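Local coordinates for protein methyltransferase (Pectobacterium atrosepticum SCRI1043, PDB 2P7I) that probably transfers a methyl group from S-adenosylmethionine to a substrate that has not been identified, at residues 27-32 with 236-241; 39-44 with 58-63; 107-112 with 124-129; 184-189 with 240-245. All blocks are in the same frame, centred on the assembly; numbering follows the deposited sequence.

How the interactions relate
Interactions 1, 3 and 4 each include a strand of one seven-stranded mixed sheet, with strand order 3-2-1-4-5-7-6, the class I methyltransferase form of the Rossmann fold; interaction 2 packs beside it. Interactions 1 and 2 lie on one face, with helices 24-37 and 55-60. Interactions 3 and 4 lie on the other, with helices 119-130 and 179-188. Centres of interactions 3 and 4 lie about 10 Å apart, those of 2 and 4 about 20 Å. Interaction 1 opens first and closes at 236-241, spanning interactions 2 and 3, which close in that order before interaction 4. Interactions 1 and 4 share strand 237-245, which packs against helices on both faces. H111 of interaction 3 reaches S239 of interaction 1.

Interaction 1: residues 27-32 with 236-241; sequences DVMHPF and LCASIF
M29, a selenomethionine, meets A238 and S239 with the end of its side chain. The apolar part is a methyl-to-methyl touch, with CE of M29 3.8 Å from CB of A238. The selenium lies almost as near, SE of M29 being 3.9 Å from CB of A238. The chain of M29 bends at both chi2 (-58°) and chi3 (-64°). These bends curl the methyl end round to the corner at A238 and S239. I199 and F200 of strand 192-201 also touch the M29 side chain.

The second kind of contact sets a methyl against a hydroxyl. CE of M29 is 3.7 Å from OG of S239 and 4.0 Å from CB of S239. OG gains no polar partner from M29; it is hydrogen-bonded to NE2 of H111.

The N-terminal helix 24-37 here lies over one face of the Rossmann-type methyltransferase sheet. It packs where the antiparallel strand 237-245 turns a corner. M29 and A238 are the nearest pair of backbones, their CA atoms 8.4 Å apart, so side chains alone bridge the gap.

Backbone bonds tie the corner to its neighbours: A238 to N143 and F200, S239 to I199. Within the helix, the bond from N of F32 to O of V28 is weak. The helix is kinked at P31, which has no N-H to give to the turn before.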
loop_
_atom_site.group_PDB
_atom_site.type_symbol
_atom_site.label_atom_id
_atom_site.label_comp_id
_atom_site.label_asym_id
_atom_site.label_seq_id
_atom_site.Cartn_x
_atom_site.Cartn_y
_atom_site.Cartn_z
ATOM N N ASP B 27 -11.055 11.898 -21.926
ATOM C CA ASP B 27 -10.779 10.775 -22.801
ATOM C C ASP B 27 -10.386 9.517 -22.068
ATOM O O ASP B 27 -10.606 8.425 -22.570
ATOM C CB ASP B 27 -9.688 11.146 -23.807
ATOM C CG ASP B 27 -10.131 12.261 -24.739
ATOM O OD1 ASP B 27 -11.210 12.109 -25.333
ATOM O OD2 ASP B 27 -9.434 13.286 -24.833
ATOM N N VAL B 28 -9.816 9.658 -20.884
ATOM C CA VAL B 28 -9.347 8.489 -20.145
ATOM C C VAL B 28 -10.232 8.268 -18.916
ATOM O O VAL B 28 -10.810 7.182 -18.731
ATOM C CB VAL B 28 -7.848 8.589 -19.765
ATOM C CG1 VAL B 28 -7.467 7.469 -18.805
ATOM C CG2 VAL B 28 -6.957 8.546 -21.002
HETATM N N MSE B 29 -10.394 9.293 -18.091
HETATM C CA MSE B 29 -11.085 9.084 -16.838
HETATM C C MSE B 29 -12.595 8.862 -16.961
HETATM O O MSE B 29 -13.158 8.042 -16.222
HETATM C CB MSE B 29 -10.785 10.234 -15.893
HETATM C CG MSE B 29 -9.359 10.320 -15.370
HETATM SE SE MSE B 29 -8.823 8.737 -14.457
HETATM C CE MSE B 29 -10.102 8.921 -13.044
ATOM N N HIS B 30 -13.276 9.611 -17.837
ATOM C CA HIS B 30 -14.727 9.430 -18.008
ATOM C C HIS B 30 -15.099 7.988 -18.378
ATOM O O HIS B 30 -15.950 7.395 -17.748
ATOM C CB HIS B 30 -15.313 10.423 -19.001
ATOM C CG HIS B 30 -15.470 11.809 -18.464
ATOM N ND1 HIS B 30 -16.109 12.806 -19.168
ATOM C CD2 HIS B 30 -15.081 12.369 -17.294
ATOM C CE1 HIS B 30 -16.117 13.915 -18.457
ATOM N NE2 HIS B 30 -15.496 13.681 -17.320
ATOM N N PRO B 31 -14.465 7.417 -19.408
ATOM C CA PRO B 31 -14.789 6.015 -19.698
ATOM C C PRO B 31 -14.506 4.988 -18.581
ATOM O O PRO B 31 -15.299 4.078 -18.384
ATOM C CB PRO B 31 -13.987 5.716 -20.990
ATOM C CG PRO B 31 -13.032 6.824 -21.149
ATOM C CD PRO B 31 -13.577 8.016 -20.416
ATOM N N PHE B 32 -13.410 5.138 -17.859
ATOM C CA PHE B 32 -13.102 4.251 -16.742
ATOM C C PHE B 32 -14.076 4.457 -15.600
ATOM O O PHE B 32 -14.400 3.508 -14.907
ATOM C CB PHE B 32 -11.652 4.423 -16.276
ATOM C CG PHE B 32 -10.649 3.784 -17.190
ATOM C CD1 PHE B 32 -10.813 2.472 -17.618
ATOM C CD2 PHE B 32 -9.540 4.476 -17.614
ATOM C CE1 PHE B 32 -9.901 1.862 -18.453
ATOM C CE2 PHE B 32 -8.613 3.853 -18.477
ATOM C CZ PHE B 32 -8.809 2.547 -18.887
ATOM N N LEU B 236 -4.213 5.089 -3.959
ATOM C CA LEU B 236 -3.257 5.668 -4.892
ATOM C C LEU B 236 -3.829 6.064 -6.267
ATOM O O LEU B 236 -3.085 6.439 -7.148
ATOM C CB LEU B 236 -2.141 4.667 -5.125
ATOM C CG LEU B 236 -1.339 4.291 -3.893
ATOM C CD1 LEU B 236 -0.206 3.248 -4.252
ATOM C CD2 LEU B 236 -0.774 5.540 -3.194
ATOM N N CYS B 237 -5.144 5.940 -6.451
ATOM C CA CYS B 237 -5.764 6.168 -7.748
ATOM C C CYS B 237 -5.994 7.645 -8.004
ATOM O O CYS B 237 -5.956 8.452 -7.069
ATOM C CB CYS B 237 -7.110 5.404 -7.832
ATOM S SG CYS B 237 -6.887 3.628 -7.920
ATOM N N ALA B 238 -6.266 7.974 -9.269
ATOM C CA ALA B 238 -6.585 9.346 -9.723
ATOM C C ALA B 238 -7.803 9.878 -8.970
ATOM O O ALA B 238 -7.797 11.008 -8.456
ATOM C CB ALA B 238 -6.846 9.339 -11.190
ATOM N N SER B 239 -8.835 9.042 -8.871
ATOM C CA SER B 239 -10.112 9.436 -8.259
ATOM C C SER B 239 -10.524 8.326 -7.346
ATOM O O SER B 239 -10.240 7.179 -7.573
ATOM C CB SER B 239 -11.203 9.675 -9.307
ATOM O OG SER B 239 -10.938 10.874 -10.014
ATOM N N ILE B 240 -11.214 8.672 -6.268
ATOM C CA ILE B 240 -11.699 7.665 -5.361
ATOM C C ILE B 240 -13.225 7.659 -5.468
ATOM O O ILE B 240 -13.857 8.682 -5.850
ATOM C CB ILE B 240 -11.253 7.978 -3.902
ATOM C CG1 ILE B 240 -11.358 9.493 -3.616
ATOM C CG2 ILE B 240 -9.807 7.510 -3.668
ATOM C CD1 ILE B 240 -11.054 9.866 -2.156
ATOM N N PHE B 241 -13.794 6.522 -5.107
ATOM C CA PHE B 241 -15.149 6.160 -5.471
ATOM C C PHE B 241 -15.758 5.474 -4.276
ATOM O O PHE B 241 -15.288 4.415 -3.822
ATOM C CB PHE B 241 -15.101 5.249 -6.733
ATOM C CG PHE B 241 -16.391 4.534 -7.082
ATOM C CD1 PHE B 241 -17.647 5.092 -6.837
ATOM C CD2 PHE B 241 -16.339 3.304 -7.714
ATOM C CE1 PHE B 241 -18.812 4.381 -7.155
ATOM C CE2 PHE B 241 -17.505 2.620 -8.071
ATOM C CZ PHE B 241 -18.739 3.133 -7.752
#

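Interaction 2: residues 39-44 with 58-63; sequences PFFRPG and SRLQEH
F41 reaches across to H63 and L60 with the far end of its ring. The tight packing is on the buried side, where F41 is enclosed by L60, F64 and F138. CZ of F41 lies 4.1 Å from CD2 of L60, and the two side chains cross at about a right angle. L60 leaves the helix beside F41, and its CD2 branch comes back to the ring. I67 of strand 67-71 packs on L60 too. F64 meets F41 edge-to-face, and F138 adds a third ring, so F41 sits in an aromatic cluster.

The solvent side is H63, exposed but closer to F41. CE2 of F41 lies over one face of the imidazole, 3.9 Å from both CD2 and CG of H63. The ring planes are inclined at 51° and the centroids are 5.5 Å apart. That is too oblique for a stack or a T-shaped pair. Chi1 of H63 (-71°) sets CG beside its own backbone N and brings the ring over to F41. V34 and T38 also touch the H63 side chain.

Short backbone bonds wind the chain up to H63. N of E62 reaches O of R59 at 3.2 Å, and N of H63 reaches O of L60 at 2.8 Å.

The two segments flank strand 46-49 and helix 55-60, the first beta-alpha unit of the Rossmann-like methyltransferase fold. The contact packs the chain entering that unit against residues 60-63, where the chain leaves it.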
loop_
_atom_site.group_PDB
_atom_site.type_symbol
_atom_site.label_atom_id
_atom_site.label_comp_id
_atom_site.label_asym_id
_atom_site.label_seq_id
_atom_site.Cartn_x
_atom_site.Cartn_y
_atom_site.Cartn_z
ATOM N N PRO B 39 -21.022 -2.357 -12.873
ATOM C CA PRO B 39 -21.493 -3.499 -12.108
ATOM C C PRO B 39 -22.491 -3.162 -10.984
ATOM O O PRO B 39 -23.184 -4.054 -10.485
ATOM C CB PRO B 39 -20.217 -4.078 -11.492
ATOM C CG PRO B 39 -19.105 -3.416 -12.157
ATOM C CD PRO B 39 -19.575 -2.149 -12.739
ATOM N N PHE B 40 -22.529 -1.902 -10.574
ATOM C CA PHE B 40 -23.357 -1.471 -9.459
ATOM C C PHE B 40 -24.661 -0.800 -9.845
ATOM O O PHE B 40 -25.511 -0.581 -8.966
ATOM C CB PHE B 40 -22.587 -0.473 -8.587
ATOM C CG PHE B 40 -21.300 -1.006 -8.032
ATOM C CD1 PHE B 40 -21.324 -2.072 -7.151
ATOM C CD2 PHE B 40 -20.067 -0.426 -8.360
ATOM C CE1 PHE B 40 -20.152 -2.564 -6.588
ATOM C CE2 PHE B 40 -18.899 -0.905 -7.815
ATOM C CZ PHE B 40 -18.932 -1.971 -6.928
ATOM N N PHE B 41 -24.816 -0.433 -11.114
ATOM C CA PHE B 41 -26.017 0.259 -11.579
ATOM C C PHE B 41 -27.264 -0.523 -11.201
ATOM O O PHE B 41 -27.286 -1.754 -11.279
ATOM C CB PHE B 41 -26.011 0.465 -13.086
ATOM C CG PHE B 41 -25.168 1.625 -13.584
ATOM C CD1 PHE B 41 -25.084 2.835 -12.902
ATOM C CD2 PHE B 41 -24.514 1.520 -14.808
ATOM C CE1 PHE B 41 -24.332 3.907 -13.422
ATOM C CE2 PHE B 41 -23.758 2.558 -15.315
ATOM C CZ PHE B 41 -23.660 3.755 -14.628
ATOM N N ARG B 42 -28.270 0.213 -10.735
ATOM C CA ARG B 42 -29.593 -0.324 -10.456
ATOM C C ARG B 42 -30.510 -0.127 -11.652
ATOM O O ARG B 42 -30.407 0.872 -12.362
ATOM C CB ARG B 42 -30.226 0.454 -9.309
ATOM C CG ARG B 42 -29.450 0.502 -8.032
ATOM C CD ARG B 42 -29.668 -0.734 -7.250
ATOM N NE ARG B 42 -31.088 -0.867 -7.015
ATOM C CZ ARG B 42 -31.719 -2.009 -6.796
ATOM N NH1 ARG B 42 -31.046 -3.159 -6.743
ATOM N NH2 ARG B 42 -33.037 -1.995 -6.624
ATOM N N PRO B 43 -31.476 -1.033 -11.845
ATOM C CA PRO B 43 -32.449 -0.771 -12.922
ATOM C C PRO B 43 -33.286 0.421 -12.535
ATOM O O PRO B 43 -33.481 0.664 -11.348
ATOM C CB PRO B 43 -33.311 -2.035 -12.945
ATOM C CG PRO B 43 -33.118 -2.659 -11.550
ATOM C CD PRO B 43 -31.751 -2.276 -11.101
ATOM N N GLY B 44 -33.726 1.201 -13.511
ATOM C CA GLY B 44 -34.627 2.311 -13.219
ATOM C C GLY B 44 -34.067 3.559 -13.821
ATOM O O GLY B 44 -33.516 3.509 -14.887
ATOM N N SER B 58 -23.530 11.927 -21.908
ATOM C CA SER B 58 -23.576 11.201 -23.171
ATOM C C SER B 58 -23.134 9.753 -22.990
ATOM O O SER B 58 -23.667 8.845 -23.634
ATOM C CB SER B 58 -22.741 11.900 -24.233
ATOM O OG SER B 58 -21.378 11.895 -23.884
ATOM N N ARG B 59 -22.193 9.520 -22.074
ATOM C CA ARG B 59 -21.770 8.162 -21.779
ATOM C C ARG B 59 -22.816 7.418 -20.955
ATOM O O ARG B 59 -23.041 6.218 -21.142
ATOM C CB ARG B 59 -20.437 8.190 -21.048
ATOM C CG ARG B 59 -19.363 8.800 -21.895
ATOM C CD ARG B 59 -18.054 8.683 -21.245
ATOM N NE ARG B 59 -16.994 9.256 -22.074
ATOM C CZ ARG B 59 -16.285 8.599 -22.991
ATOM N NH1 ARG B 59 -16.472 7.305 -23.239
ATOM N NH2 ARG B 59 -15.349 9.252 -23.651
ATOM N N LEU B 60 -23.438 8.136 -20.028
ATOM C CA LEU B 60 -24.506 7.578 -19.233
ATOM C C LEU B 60 -25.745 7.203 -20.054
ATOM O O LEU B 60 -26.454 6.245 -19.724
ATOM C CB LEU B 60 -24.866 8.566 -18.126
ATOM C CG LEU B 60 -23.806 8.765 -17.035
ATOM C CD1 LEU B 60 -24.354 9.794 -16.065
ATOM C CD2 LEU B 60 -23.412 7.415 -16.346
ATOM N N GLN B 61 -25.998 7.960 -21.122
ATOM C CA GLN B 61 -27.092 7.663 -22.049
ATOM C C GLN B 61 -26.971 6.301 -22.733
ATOM O O GLN B 61 -27.977 5.730 -23.172
ATOM C CB GLN B 61 -27.203 8.751 -23.114
ATOM C CG GLN B 61 -27.828 10.027 -22.601
ATOM C CD GLN B 61 -28.138 11.001 -23.722
ATOM O OE1 GLN B 61 -27.236 11.628 -24.287
ATOM N NE2 GLN B 61 -29.419 11.130 -24.052
ATOM N N GLU B 62 -25.755 5.771 -22.825
ATOM C CA GLU B 62 -25.592 4.399 -23.290
ATOM C C GLU B 62 -26.165 3.398 -22.285
ATOM O O GLU B 62 -26.386 2.248 -22.636
ATOM C CB GLU B 62 -24.126 4.075 -23.586
ATOM C CG GLU B 62 -23.488 4.982 -24.633
ATOM C CD GLU B 62 -24.362 5.152 -25.873
ATOM O OE1 GLU B 62 -24.750 4.124 -26.478
ATOM O OE2 GLU B 62 -24.676 6.312 -26.231
ATOM N N HIS B 63 -26.430 3.820 -21.049
ATOM C CA HIS B 63 -26.915 2.899 -20.025
ATOM C C HIS B 63 -28.333 3.122 -19.535
ATOM O O HIS B 63 -28.938 2.200 -18.979
ATOM C CB HIS B 63 -25.961 2.937 -18.827
ATOM C CG HIS B 63 -24.653 2.290 -19.120
ATOM N ND1 HIS B 63 -23.644 2.939 -19.799
ATOM C CD2 HIS B 63 -24.210 1.036 -18.886
ATOM C CE1 HIS B 63 -22.624 2.112 -19.958
ATOM N NE2 HIS B 63 -22.942 0.952 -19.409
#

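Interaction 3: residues 107-112 with 124-129; sequences IVLTHV and KRINDD
I126 faces the strand and packs against both I107 and L109. This is purely apolar contact. CG2 of I126 meets CD1 of I107 at 3.8 Å, the two side chains sliding past each other in opposite directions. The other branch serves L109: CD1 of I126 lies 4.0 Å from CD2 of L109. With chi1 near -70°, the two branches of I126 part, one to each strand residue. L49 of the neighbouring strand touches all three side chains.

No polar group of residues 124-129 bonds to the strand segment; their polar side chains bond within the helix and to A98, G247 and N249. R125 grips D129 side-on: NE and NH2 both give to OD2 of D129, at 3.1 and 3.3 Å. The NE bond uses the anti lone pair of OD2. ND2 of N127 gives a nearly straight bond to OD1 of D128 (2.9 Å, 172°). OD2 of D128 is hydrogen-bonded to ND2 of N249, a residue of the sodium site.

The chemistry is thus divided. Between residues 107-112 and 124-129 of this Rossmann-like unit the contact is hydrocarbon alone, which implies a largely hydrophobic hold.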
loop_
_atom_site.group_PDB
_atom_site.type_symbol
_atom_site.label_atom_id
_atom_site.label_comp_id
_atom_site.label_asym_id
_atom_site.label_seq_id
_atom_site.Cartn_x
_atom_site.Cartn_y
_atom_site.Cartn_z
ATOM N N ILE B 107 -27.805 7.780 -8.516
ATOM C CA ILE B 107 -27.430 9.206 -8.464
ATOM C C ILE B 107 -25.953 9.328 -8.706
ATOM O O ILE B 107 -25.171 8.607 -8.078
ATOM C CB ILE B 107 -27.851 9.876 -7.129
ATOM C CG1 ILE B 107 -29.382 9.763 -6.981
ATOM C CG2 ILE B 107 -27.374 11.353 -7.112
ATOM C CD1 ILE B 107 -29.958 10.350 -5.672
ATOM N N VAL B 108 -25.563 10.179 -9.650
ATOM C CA VAL B 108 -24.160 10.327 -9.999
ATOM C C VAL B 108 -23.677 11.679 -9.511
ATOM O O VAL B 108 -24.273 12.703 -9.842
ATOM C CB VAL B 108 -23.912 10.175 -11.528
ATOM C CG1 VAL B 108 -22.471 10.622 -11.889
ATOM C CG2 VAL B 108 -24.176 8.736 -11.975
ATOM N N LEU B 109 -22.626 11.658 -8.668
ATOM C CA LEU B 109 -21.961 12.895 -8.220
ATOM C C LEU B 109 -20.449 12.753 -8.385
ATOM O O LEU B 109 -19.731 12.296 -7.476
ATOM C CB LEU B 109 -22.357 13.249 -6.779
ATOM C CG LEU B 109 -22.028 14.642 -6.256
ATOM C CD1 LEU B 109 -22.863 15.799 -6.897
ATOM C CD2 LEU B 109 -22.129 14.658 -4.700
ATOM N N THR B 110 -19.989 13.053 -9.599
ATOM C CA THR B 110 -18.584 12.837 -9.959
ATOM C C THR B 110 -17.890 14.151 -10.159
ATOM O O THR B 110 -18.317 14.967 -10.985
ATOM C CB THR B 110 -18.377 11.960 -11.230
ATOM O OG1 THR B 110 -19.126 12.473 -12.347
ATOM C CG2 THR B 110 -18.787 10.537 -10.944
ATOM N N HIS B 111 -16.824 14.340 -9.384
ATOM C CA HIS B 111 -16.039 15.563 -9.404
ATOM C C HIS B 111 -16.867 16.820 -9.252
ATOM O O HIS B 111 -16.670 17.815 -9.939
ATOM C CB HIS B 111 -15.182 15.614 -10.675
ATOM C CG HIS B 111 -14.106 14.572 -10.698
ATOM N ND1 HIS B 111 -12.890 14.775 -11.305
ATOM C CD2 HIS B 111 -14.022 13.362 -10.097
ATOM C CE1 HIS B 111 -12.132 13.704 -11.143
ATOM N NE2 HIS B 111 -12.786 12.837 -10.395
ATOM N N VAL B 112 -17.782 16.782 -8.299
ATOM C CA VAL B 112 -18.606 17.931 -7.956
ATOM C C VAL B 112 -18.488 18.272 -6.445
ATOM O O VAL B 112 -18.435 19.456 -6.094
ATOM C CB VAL B 112 -20.099 17.645 -8.289
ATOM C CG1 VAL B 112 -21.026 18.724 -7.704
ATOM C CG2 VAL B 112 -20.307 17.419 -9.804
ATOM N N LYS B 124 -26.634 14.981 2.329
ATOM C CA LYS B 124 -27.821 14.769 3.155
ATOM C C LYS B 124 -29.113 14.919 2.324
ATOM O O LYS B 124 -30.043 14.144 2.477
ATOM C CB LYS B 124 -27.794 15.691 4.376
ATOM C CG LYS B 124 -28.938 15.465 5.323
ATOM C CD LYS B 124 -28.951 16.385 6.567
ATOM C CE LYS B 124 -30.041 15.989 7.530
ATOM N NZ LYS B 124 -30.032 16.932 8.685
ATOM N N ARG B 125 -29.170 15.898 1.431
ATOM C CA ARG B 125 -30.294 15.989 0.509
ATOM C C ARG B 125 -30.373 14.739 -0.343
ATOM O O ARG B 125 -31.450 14.181 -0.578
ATOM C CB ARG B 125 -30.154 17.174 -0.425
ATOM C CG ARG B 125 -30.381 18.515 0.181
ATOM C CD ARG B 125 -30.993 19.469 -0.855
ATOM N NE ARG B 125 -32.397 19.136 -1.067
ATOM C CZ ARG B 125 -33.207 19.788 -1.893
ATOM N NH1 ARG B 125 -32.765 20.816 -2.602
ATOM N NH2 ARG B 125 -34.466 19.399 -2.025
ATOM N N ILE B 126 -29.220 14.265 -0.793
ATOM C CA ILE B 126 -29.197 13.085 -1.619
ATOM C C ILE B 126 -29.778 11.917 -0.816
ATOM O O ILE B 126 -30.612 11.165 -1.325
ATOM C CB ILE B 126 -27.790 12.751 -2.097
ATOM C CG1 ILE B 126 -27.307 13.779 -3.108
ATOM C CG2 ILE B 126 -27.740 11.367 -2.700
ATOM C CD1 ILE B 126 -25.780 13.575 -3.473
ATOM N N ASN B 127 -29.368 11.779 0.444
ATOM C CA ASN B 127 -29.831 10.673 1.250
ATOM C C ASN B 127 -31.313 10.797 1.533
ATOM O O ASN B 127 -32.067 9.839 1.355
ATOM C CB ASN B 127 -29.084 10.625 2.583
ATOM C CG ASN B 127 -29.391 9.366 3.376
ATOM O OD1 ASN B 127 -28.870 8.304 3.065
ATOM N ND2 ASN B 127 -30.282 9.474 4.370
ATOM N N ASP B 128 -31.728 11.986 1.977
ATOM C CA ASP B 128 -33.046 12.170 2.543
ATOM C C ASP B 128 -34.142 12.471 1.534
ATOM O O ASP B 128 -35.303 12.126 1.744
ATOM C CB ASP B 128 -33.024 13.318 3.558
ATOM C CG ASP B 128 -32.226 13.007 4.802
ATOM O OD1 ASP B 128 -31.643 11.925 4.919
ATOM O OD2 ASP B 128 -32.191 13.879 5.670
ATOM N N ASP B 129 -33.794 13.178 0.468
ATOM C CA ASP B 129 -34.786 13.679 -0.491
ATOM C C ASP B 129 -34.770 12.928 -1.816
ATOM O O ASP B 129 -35.816 12.747 -2.445
ATOM C CB ASP B 129 -34.494 15.132 -0.769
ATOM C CG ASP B 129 -34.763 16.015 0.416
ATOM O OD1 ASP B 129 -35.407 15.535 1.365
ATOM O OD2 ASP B 129 -34.329 17.183 0.380
#

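Interaction 4: residues 184-189 with 240-245; sequences RDASRA and IFLLCE
A186 presents its methyl group to L242 and C244, two residues on the same face of strand 237-245. CB of A186 is 4.2 Å from CD1 of L242 and 4.4 Å from SG of C244. Both are light apolar contacts. The nearest backbone approach is 8.0 Å, from CA of A186 to CA of C244. L242 stretches out to the helix, its CD1 branch pointing back at A186. Chi1 of C244 (-60°) turns SG toward the same methyl.

R184 leaves the helix away from the strand and forms a salt bridge with D185, side-on with two nitrogens. NE of R184 is 2.9 Å and NH2 of R184 is 3.1 Å from OD1 of D185. Both come from the same face of the carboxylate, about 40° above its plane. OD2 of D185 is bonded to OH of Y177. CD of R184 lies 3.7 Å above the guanidinium plane of R188, over its centre. R184 and R188 also pack against H160 and S159 of a fourth subunit.

Further out, L182 and E183 extend the helix side of the contact over L242, and V193 touches A186. D185 packs on P119 and V120, and A189 on L123, all of helix 119-130. Helix 179-188 thus covers one face of the Rossmann-like methyltransferase sheet at its antiparallel end. It lies beside helix 119-130, over strand 237-245, which runs antiparallel between strands 135-142 and 192-201.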
loop_
_atom_site.group_PDB
_atom_site.type_symbol
_atom_site.label_atom_id
_atom_site.label_comp_id
_atom_site.label_asym_id
_atom_site.label_seq_id
_atom_site.Cartn_x
_atom_site.Cartn_y
_atom_site.Cartn_z
ATOM N N ARG B 184 -15.919 10.142 5.741
ATOM C CA ARG B 184 -16.395 10.982 6.859
ATOM C C ARG B 184 -17.612 11.804 6.493
ATOM O O ARG B 184 -18.619 11.817 7.212
ATOM C CB ARG B 184 -15.282 11.932 7.379
ATOM C CG ARG B 184 -15.713 12.868 8.487
ATOM C CD ARG B 184 -14.776 14.020 8.649
ATOM N NE ARG B 184 -14.814 14.868 7.467
ATOM C CZ ARG B 184 -13.845 15.687 7.084
ATOM N NH1 ARG B 184 -12.753 15.835 7.808
ATOM N NH2 ARG B 184 -13.994 16.405 5.976
ATOM N N ASP B 185 -17.512 12.535 5.414
ATOM C CA ASP B 185 -18.590 13.423 5.042
ATOM C C ASP B 185 -19.840 12.630 4.624
ATOM O O ASP B 185 -20.961 13.028 4.945
ATOM C CB ASP B 185 -18.138 14.358 3.923
ATOM C CG ASP B 185 -17.230 15.474 4.402
ATOM O OD1 ASP B 185 -16.946 15.588 5.625
ATOM O OD2 ASP B 185 -16.892 16.318 3.530
ATOM N N ALA B 186 -19.657 11.523 3.898
ATOM C CA ALA B 186 -20.807 10.652 3.536
ATOM C C ALA B 186 -21.487 10.109 4.798
ATOM O O ALA B 186 -22.712 10.085 4.922
ATOM C CB ALA B 186 -20.353 9.525 2.691
ATOM N N SER B 187 -20.681 9.707 5.746
ATOM C CA SER B 187 -21.181 9.198 6.956
ATOM C C SER B 187 -21.912 10.247 7.750
ATOM O O SER B 187 -22.993 9.976 8.292
ATOM C CB SER B 187 -20.044 8.676 7.822
ATOM O OG SER B 187 -20.598 8.327 9.051
ATOM N N ARG B 188 -21.294 11.424 7.846
ATOM C CA ARG B 188 -21.923 12.567 8.497
ATOM C C ARG B 188 -23.279 12.968 7.902
ATOM O O ARG B 188 -24.135 13.500 8.612
ATOM C CB ARG B 188 -20.995 13.779 8.518
ATOM C CG ARG B 188 -19.886 13.620 9.559
ATOM C CD ARG B 188 -18.917 14.768 9.476
ATOM N NE ARG B 188 -17.967 14.728 10.585
ATOM C CZ ARG B 188 -17.181 15.741 10.913
ATOM N NH1 ARG B 188 -17.168 16.830 10.165
ATOM N NH2 ARG B 188 -16.393 15.684 11.985
ATOM N N ALA B 189 -23.457 12.739 6.615
ATOM C CA ALA B 189 -24.701 13.061 5.899
ATOM C C ALA B 189 -25.806 12.002 6.079
ATOM O O ALA B 189 -26.915 12.160 5.543
ATOM C CB ALA B 189 -24.378 13.201 4.399
ATOM N N ILE B 240 -11.214 8.672 -6.268
ATOM C CA ILE B 240 -11.699 7.665 -5.361
ATOM C C ILE B 240 -13.225 7.659 -5.468
ATOM O O ILE B 240 -13.857 8.682 -5.850
ATOM C CB ILE B 240 -11.253 7.978 -3.902
ATOM C CG1 ILE B 240 -11.358 9.493 -3.616
ATOM C CG2 ILE B 240 -9.807 7.510 -3.668
ATOM C CD1 ILE B 240 -11.054 9.866 -2.156
ATOM N N PHE B 241 -13.794 6.522 -5.107
ATOM C CA PHE B 241 -15.149 6.160 -5.471
ATOM C C PHE B 241 -15.758 5.474 -4.276
ATOM O O PHE B 241 -15.288 4.415 -3.822
ATOM C CB PHE B 241 -15.101 5.249 -6.733
ATOM C CG PHE B 241 -16.391 4.534 -7.082
ATOM C CD1 PHE B 241 -17.647 5.092 -6.837
ATOM C CD2 PHE B 241 -16.339 3.304 -7.714
ATOM C CE1 PHE B 241 -18.812 4.381 -7.155
ATOM C CE2 PHE B 241 -17.505 2.620 -8.071
ATOM C CZ PHE B 241 -18.739 3.133 -7.752
ATOM N N LEU B 242 -16.771 6.119 -3.718
ATOM C CA LEU B 242 -17.651 5.510 -2.762
ATOM C C LEU B 242 -19.036 5.175 -3.360
ATOM O O LEU B 242 -19.702 6.025 -3.911
ATOM C CB LEU B 242 -17.847 6.411 -1.530
ATOM C CG LEU B 242 -16.631 6.820 -0.677
ATOM C CD1 LEU B 242 -17.226 7.557 0.601
ATOM C CD2 LEU B 242 -15.824 5.641 -0.267
ATOM N N LEU B 243 -19.450 3.930 -3.208
ATOM C CA LEU B 243 -20.814 3.504 -3.523
ATOM C C LEU B 243 -21.597 3.581 -2.258
ATOM O O LEU B 243 -21.271 2.940 -1.247
ATOM C CB LEU B 243 -20.864 2.057 -4.034
ATOM C CG LEU B 243 -22.250 1.612 -4.565
ATOM C CD1 LEU B 243 -22.543 2.332 -5.921
ATOM C CD2 LEU B 243 -22.273 0.099 -4.722
ATOM N N CYS B 244 -22.660 4.356 -2.271
ATOM C CA CYS B 244 -23.440 4.604 -1.075
ATOM C C CYS B 244 -24.909 4.266 -1.289
ATOM O O CYS B 244 -25.421 4.315 -2.418
ATOM C CB CYS B 244 -23.374 6.088 -0.734
ATOM S SG CYS B 244 -21.700 6.731 -0.415
ATOM N N GLU B 245 -25.561 3.909 -0.201
ATOM C CA GLU B 245 -27.002 3.639 -0.168
ATOM C C GLU B 245 -27.631 4.489 0.910
ATOM O O GLU B 245 -26.937 5.123 1.725
ATOM C CB GLU B 245 -27.267 2.150 0.038
ATOM C CG GLU B 245 -26.866 1.420 -1.243
ATOM C CD GLU B 245 -26.927 -0.098 -1.153
ATOM O OE1 GLU B 245 -27.997 -0.629 -0.847
ATOM O OE2 GLU B 245 -25.905 -0.758 -1.430
#